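Local coordinates for aldehyde dehydrogenase (PDB 3K9D), which probably oxidises or reduces aldehyde or oxo groups with NAD or NADP as the coenzyme, at residues L17-S20 / A21-Q25; V125-K128 / T129-I133. All coordinates share one frame; numbering follows the deposited sequence.

Interaction 1 of 2, residues L17-S20 / A21-Q25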
ATOM      1  N   LEU A  17       1.351 -22.977 -10.919  1.00 15.82           N
ATOM      2  CA  LEU A  17       0.181 -22.371 -10.281  1.00 18.49           C
ATOM      3  C   LEU A  17       0.010 -20.875 -10.565  1.00 14.63           C
ATOM      4  O   LEU A  17      -1.094 -20.418 -10.831  1.00 20.94           O
ATOM      5  CB  LEU A  17       0.224 -22.623  -8.759  1.00 16.89           C
ATOM      6  CG  LEU A  17       0.043 -24.078  -8.296  1.00 16.31           C
ATOM      7  CD1 LEU A  17       0.280 -24.198  -6.800  1.00 17.50           C
ATOM      8  CD2 LEU A  17      -1.320 -24.606  -8.661  1.00 20.02           C
ATOM      9  N   ILE A  18       1.104 -20.120 -10.505  1.00 14.82           N
ATOM     10  CA  ILE A  18       1.088 -18.698 -10.857  1.00 19.62           C
ATOM     11  C   ILE A  18       0.741 -18.477 -12.350  1.00 18.35           C
ATOM     12  O   ILE A  18      -0.094 -17.630 -12.679  1.00 15.17           O
ATOM     13  CB  ILE A  18       2.426 -18.016 -10.459  1.00 15.66           C
ATOM     14  CG1 ILE A  18       2.485 -17.827  -8.945  1.00 22.71           C
ATOM     15  CG2 ILE A  18       2.612 -16.667 -11.166  1.00 14.87           C
ATOM     16  CD1 ILE A  18       3.861 -17.548  -8.450  1.00 11.19           C
ATOM     17  N   GLU A  19       1.351 -19.285 -13.215  1.00 16.25           N
ATOM     18  CA  GLU A  19       1.106 -19.275 -14.668  1.00 22.05           C
ATOM     19  C   GLU A  19      -0.371 -19.499 -15.050  1.00 21.69           C
ATOM     20  O   GLU A  19      -0.900 -18.804 -15.927  1.00 16.46           O
ATOM     21  CB  GLU A  19       1.979 -20.343 -15.335  1.00 22.57           C
ATOM     22  CG  GLU A  19       2.077 -20.273 -16.850  1.00 32.21           C
ATOM     23  CD  GLU A  19       2.716 -21.520 -17.448  1.00 42.36           C
ATOM     24  OE1 GLU A  19       2.246 -22.639 -17.147  1.00 47.14           O
ATOM     25  OE2 GLU A  19       3.685 -21.384 -18.226  1.00 46.90           O
ATOM     26  N   SER A  20      -1.009 -20.474 -14.400  1.00 15.27           N
ATOM     27  CA  SER A  20      -2.432 -20.765 -14.603  1.00 23.25           C
ATOM     28  C   SER A  20      -3.291 -19.635 -14.057  1.00 19.76           C
ATOM     29  O   SER A  20      -4.257 -19.225 -14.690  1.00 16.37           O
ATOM     30  CB  SER A  20      -2.826 -22.076 -13.910  1.00 28.43           C
ATOM     31  OG  SER A  20      -2.291 -23.197 -14.580  1.00 20.43           O
ATOM     32  N   ALA A  21      -2.928 -19.138 -12.875  1.00 16.38           N
ATOM     33  CA  ALA A  21      -3.642 -18.031 -12.257  1.00 22.24           C
ATOM     34  C   ALA A  21      -3.537 -16.752 -13.083  1.00 15.88           C
ATOM     35  O   ALA A  21      -4.485 -15.972 -13.129  1.00 14.91           O
ATOM     36  CB  ALA A  21      -3.151 -17.803 -10.841  1.00 20.15           C
ATOM     37  N   ASN A  22      -2.386 -16.560 -13.734  1.00 21.08           N
ATOM     38  CA  ASN A  22      -2.129 -15.421 -14.615  1.00 18.98           C
ATOM     39  C   ASN A  22      -3.119 -15.412 -15.779  1.00 16.75           C
ATOM     40  O   ASN A  22      -3.847 -14.429 -15.979  1.00 16.19           O
ATOM     41  CB  ASN A  22      -0.682 -15.485 -15.120  1.00 27.13           C
ATOM     42  CG  ASN A  22      -0.201 -14.184 -15.703  1.00 30.91           C
ATOM     43  OD1 ASN A  22      -0.554 -13.101 -15.233  1.00 32.12           O
ATOM     44  ND2 ASN A  22       0.628 -14.279 -16.730  1.00 25.43           N
ATOM     45  N   LYS A  23      -3.171 -16.534 -16.498  1.00 15.58           N
ATOM     46  CA  LYS A  23      -4.107 -16.730 -17.614  1.00 16.02           C
ATOM     47  C   LYS A  23      -5.568 -16.585 -17.193  1.00 21.98           C
ATOM     48  O   LYS A  23      -6.351 -15.908 -17.860  1.00 14.71           O
ATOM     49  CB  LYS A  23      -3.907 -18.112 -18.251  1.00 18.47           C
ATOM     50  CG  LYS A  23      -2.614 -18.285 -19.041  1.00 34.35           C
ATOM     51  CD  LYS A  23      -2.525 -19.697 -19.587  1.00 29.77           C
ATOM     52  CE  LYS A  23      -1.103 -20.228 -19.571  1.00 52.18           C
ATOM     53  NZ  LYS A  23      -1.095 -21.722 -19.612  1.00 45.59           N
ATOM     54  N   ALA A  24      -5.915 -17.203 -16.065  1.00 16.62           N
ATOM     55  CA  ALA A  24      -7.288 -17.224 -15.579  1.00 16.51           C
ATOM     56  C   ALA A  24      -7.795 -15.834 -15.217  1.00 14.30           C
ATOM     57  O   ALA A  24      -8.968 -15.536 -15.417  1.00 19.14           O
ATOM     58  CB  ALA A  24      -7.414 -18.172 -14.379  1.00 11.09           C
ATOM     59  N   GLN A  25      -6.906 -15.002 -14.673  1.00 21.95           N
ATOM     60  CA  GLN A  25      -7.243 -13.634 -14.262  1.00 18.65           C
ATOM     61  C   GLN A  25      -7.564 -12.770 -15.485  1.00 19.59           C
ATOM     62  O   GLN A  25      -8.482 -11.951 -15.445  1.00 21.64           O
ATOM     63  CB  GLN A  25      -6.111 -13.028 -13.425  1.00 18.33           C
ATOM     64  CG  GLN A  25      -6.436 -11.702 -12.761  1.00 25.92           C
ATOM     65  CD  GLN A  25      -6.238 -10.532 -13.705  1.00 22.87           C
ATOM     66  OE1 GLN A  25      -5.324 -10.538 -14.532  1.00 25.06           O
ATOM     67  NE2 GLN A  25      -7.123  -9.545 -13.618  1.00 19.59           N
TER

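Interaction 2 of 2, residues V125-K128 / T129-I133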
ATOM      1  N   VAL A 125      -9.067 -18.795   4.014  1.00 16.88           N
ATOM      2  CA  VAL A 125      -9.169 -19.150   2.591  1.00 15.03           C
ATOM      3  C   VAL A 125     -10.474 -18.655   1.977  1.00 16.50           C
ATOM      4  O   VAL A 125     -10.461 -17.995   0.936  1.00 16.49           O
ATOM      5  CB  VAL A 125      -9.011 -20.670   2.341  1.00 16.24           C
ATOM      6  CG1 VAL A 125      -9.385 -21.038   0.889  1.00 14.93           C
ATOM      7  CG2 VAL A 125      -7.595 -21.115   2.629  1.00 13.51           C
ATOM      8  N   ILE A 126     -11.591 -18.947   2.633  1.00 15.91           N
ATOM      9  CA  ILE A 126     -12.917 -18.574   2.115  1.00 12.73           C
ATOM     10  C   ILE A 126     -12.972 -17.073   1.899  1.00 14.87           C
ATOM     11  O   ILE A 126     -13.335 -16.617   0.825  1.00 12.44           O
ATOM     12  CB  ILE A 126     -14.069 -19.059   3.050  1.00 15.30           C
ATOM     13  CG1 ILE A 126     -14.237 -20.570   2.929  1.00 19.69           C
ATOM     14  CG2 ILE A 126     -15.390 -18.374   2.702  1.00 12.91           C
ATOM     15  CD1 ILE A 126     -14.982 -21.243   4.118  1.00 24.76           C
ATOM     16  N   TYR A 127     -12.589 -16.330   2.933  1.00 17.76           N
ATOM     17  CA  TYR A 127     -12.629 -14.876   2.959  1.00 19.14           C
ATOM     18  C   TYR A 127     -11.718 -14.224   1.908  1.00 12.72           C
ATOM     19  O   TYR A 127     -12.170 -13.352   1.202  1.00 15.41           O
ATOM     20  CB  TYR A 127     -12.309 -14.376   4.380  1.00 21.81           C
ATOM     21  CG  TYR A 127     -11.527 -13.086   4.448  1.00 14.62           C
ATOM     22  CD1 TYR A 127     -12.152 -11.850   4.252  1.00 13.47           C
ATOM     23  CD2 TYR A 127     -10.154 -13.098   4.725  1.00 19.15           C
ATOM     24  CE1 TYR A 127     -11.412 -10.647   4.306  1.00 15.87           C
ATOM     25  CE2 TYR A 127      -9.415 -11.905   4.780  1.00 16.05           C
ATOM     26  CZ  TYR A 127     -10.049 -10.694   4.578  1.00 17.11           C
ATOM     27  OH  TYR A 127      -9.308  -9.529   4.639  1.00 18.63           O
ATOM     28  N   LYS A 128     -10.465 -14.671   1.814  1.00 12.70           N
ATOM     29  CA  LYS A 128      -9.490 -14.118   0.852  1.00 16.19           C
ATOM     30  C   LYS A 128      -9.909 -14.380  -0.587  1.00 19.26           C
ATOM     31  O   LYS A 128      -9.740 -13.518  -1.441  1.00 16.85           O
ATOM     32  CB  LYS A 128      -8.083 -14.687   1.074  1.00 20.63           C
ATOM     33  CG  LYS A 128      -7.406 -14.218   2.344  1.00 13.07           C
ATOM     34  CD  LYS A 128      -5.905 -14.534   2.338  1.00 12.34           C
ATOM     35  CE  LYS A 128      -5.209 -13.815   3.512  1.00 20.95           C
ATOM     36  NZ  LYS A 128      -3.838 -14.299   3.810  1.00 15.87           N
ATOM     37  N   THR A 129     -10.457 -15.571  -0.830  1.00 13.16           N
ATOM     38  CA  THR A 129     -10.932 -15.970  -2.141  1.00 14.36           C
ATOM     39  C   THR A 129     -12.040 -15.020  -2.575  1.00 16.46           C
ATOM     40  O   THR A 129     -11.951 -14.408  -3.637  1.00 22.02           O
ATOM     41  CB  THR A 129     -11.436 -17.416  -2.142  1.00  6.82           C
ATOM     42  OG1 THR A 129     -10.354 -18.302  -1.863  1.00 17.12           O
ATOM     43  CG2 THR A 129     -12.026 -17.790  -3.512  1.00 19.85           C
ATOM     44  N   LEU A 130     -13.048 -14.873  -1.716  1.00 18.26           N
ATOM     45  CA  LEU A 130     -14.200 -14.014  -1.971  1.00 18.68           C
ATOM     46  C   LEU A 130     -13.821 -12.589  -2.309  1.00 22.45           C
ATOM     47  O   LEU A 130     -14.337 -12.030  -3.273  1.00 21.88           O
ATOM     48  CB  LEU A 130     -15.114 -13.984  -0.748  1.00 25.87           C
ATOM     49  CG  LEU A 130     -16.065 -15.150  -0.540  1.00 16.33           C
ATOM     50  CD1 LEU A 130     -16.499 -15.151   0.893  1.00 14.05           C
ATOM     51  CD2 LEU A 130     -17.245 -15.053  -1.465  1.00 18.88           C
ATOM     52  N   ILE A 131     -12.922 -12.003  -1.520  1.00 13.06           N
ATOM     53  CA  ILE A 131     -12.497 -10.617  -1.766  1.00 19.56           C
ATOM     54  C   ILE A 131     -11.575 -10.426  -3.002  1.00 13.78           C
ATOM     55  O   ILE A 131     -11.717  -9.442  -3.727  1.00 15.58           O
ATOM     56  CB  ILE A 131     -11.959  -9.913  -0.469  1.00 12.56           C
ATOM     57  CG1 ILE A 131     -10.663 -10.561   0.047  1.00 14.70           C
ATOM     58  CG2 ILE A 131     -13.059  -9.925   0.619  1.00 17.67           C
ATOM     59  CD1 ILE A 131      -9.934  -9.746   1.069  1.00 13.18           C
ATOM     60  N   SER A 132     -10.669 -11.377  -3.245  1.00 17.79           N
ATOM     61  CA  SER A 132      -9.806 -11.350  -4.436  1.00 19.68           C
ATOM     62  C   SER A 132     -10.606 -11.506  -5.718  1.00 22.26           C
ATOM     63  O   SER A 132     -10.487 -10.684  -6.630  1.00 15.21           O
ATOM     64  CB  SER A 132      -8.725 -12.432  -4.378  1.00 16.26           C
ATOM     65  OG  SER A 132      -7.929 -12.285  -3.215  1.00 20.81           O
ATOM     66  N   ILE A 133     -11.434 -12.549  -5.774  1.00 16.49           N
ATOM     67  CA  ILE A 133     -12.315 -12.804  -6.918  1.00 19.95           C
ATOM     68  C   ILE A 133     -13.288 -11.641  -7.157  1.00 18.50           C
ATOM     69  O   ILE A 133     -13.510 -11.244  -8.315  1.00 16.35           O
ATOM     70  CB  ILE A 133     -13.079 -14.161  -6.772  1.00 16.13           C
ATOM     71  CG1 ILE A 133     -12.107 -15.355  -6.838  1.00 17.34           C
ATOM     72  CG2 ILE A 133     -14.179 -14.288  -7.819  1.00 19.31           C
ATOM     73  CD1 ILE A 133     -11.590 -15.700  -8.247  1.00 18.50           C
TER

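Interaction 1 of 2, residues L17-S20 / A21-Q25
Glu19 and Lys23 are linked through the backbone one helical turn apart, and their side chains touch loosely. The amide of Lys23 donates to the carbonyl oxygen of Glu19 in a long but nearly straight bond, with 3.3 Å from Lys23 N to Glu19 O and 172° at the hydrogen. Their side chains run alongside each other and point the same way, Glu19 CG lying 4.2 Å from Lys23 CE. Glu19 sends CG out beside its carbonyl carbon (chi1 -167°), alongside the lysine, whose chain bends about its CG-CD bond. Glu19 OE1 and Lys23 NZ are separated by 4.3 Å, a distance at which the opposite charges probably attract without forming a salt bridge.

The remaining carbonyls of residues 17-20 are taken in the same i to i+4 pattern of an alpha-helix. Ala21 N donates to Leu17 O at 3.0 Å, and Ala24 N reaches Ser20 O at the same 3.0 Å. The shortest of the four bonds is Asn22 N to Ile18 O, 2.7 Å, and also the most bent at its hydrogen, 144°. Farther along, Ala21 O accepts from Gln25 N and is also hydrogen-bonded to the hydroxyl of Ser138, so this carbonyl serves the helix and a neighbouring strand together. Ser20 OG turns back to Asn16 O in a weak hydrogen bond, while the buried Gln25 amide gives its NE2 to Gly136 O.

Helix 6-28 thus lies with one face against the mixed sheet. Leu17 and Ala21 rest on Val140 of strand 138-143, Ala21 also meets Val111 of strand 102-116, and Ile18 packs on the loop residues His189 and Asp191; Glu19 and Lys23 occupy the exposed face.

Interaction 2 of 2, residues V125-K128 / T129-I133
Tyr127 and Ile131 meet at an oblique angle, the phenol reaching along the helix until its far end lies against the isoleucine. Ile131 CD1 sits 3.6 Å from Tyr127 CZ and equally close to the hydroxyl oxygen. Both torsions are unusual for a helix: Tyr127 has chi1 at 145°, away from a staggered value, and Ile131 places CG1 between its backbone N and carbonyl carbon (chi1 66°), the turn that brings CD1 up to the phenol. The Tyr127 hydroxyl itself is hydrogen-bonded to Ile434 O.

Ile126 and Leu130 run side by side instead, with 3.9 Å from Ile126 CG2 to Leu130 CD1. Val125 and Thr129 are likewise aligned, Val125 CG1 standing 4.0 Å from Thr129 OG1. These residues belong to helix 121-134, the crossover of a beta-alpha-beta unit between the parallel strands 102-116 and 138-143. Val125 packs against Phe141 of the second strand and against helix 148-164, whereas Ile126 and Tyr127 face helix 67-85.

Two side-chain hydroxyls fold back onto the helix. Thr129 OG1, anti to its carbonyl carbon, donates to Val125 O at 2.8 Å from above the carbonyl plane, while Thr129 N approaches the same oxygen from the opposite face. Ser132 makes a similar pair of bonds to Lys128 O, its OG 2.8 Å away and tilted from the carbonyl plane, its amide N on the other face. Each oxygen is gripped by two donors, and each buried hydroxyl spends its proton within the helix. The extended Lys128 chain carries NZ to a hydrogen bond with Thr198 OG1.

Overall arrangement
Interactions 1 and 2 lie in series along the chain, on helices 6-28 and 121-134, and both helices pack on strand 138-143 of the mixed sheet. Their centres are 16 Å apart and their nearest atoms about 7 Å, so the contacts do not touch. Val140 is met by residues of 17-25 and Ile139 and Phe141 by residues of 125-133, alternate residues that place the helices on opposite faces of the strand. The centre of interaction 2 is about 13 Å from the centre of the chain, that of interaction 1 about 26 Å; interaction 2 is fully buried, whereas interaction 1 is partly open to solvent.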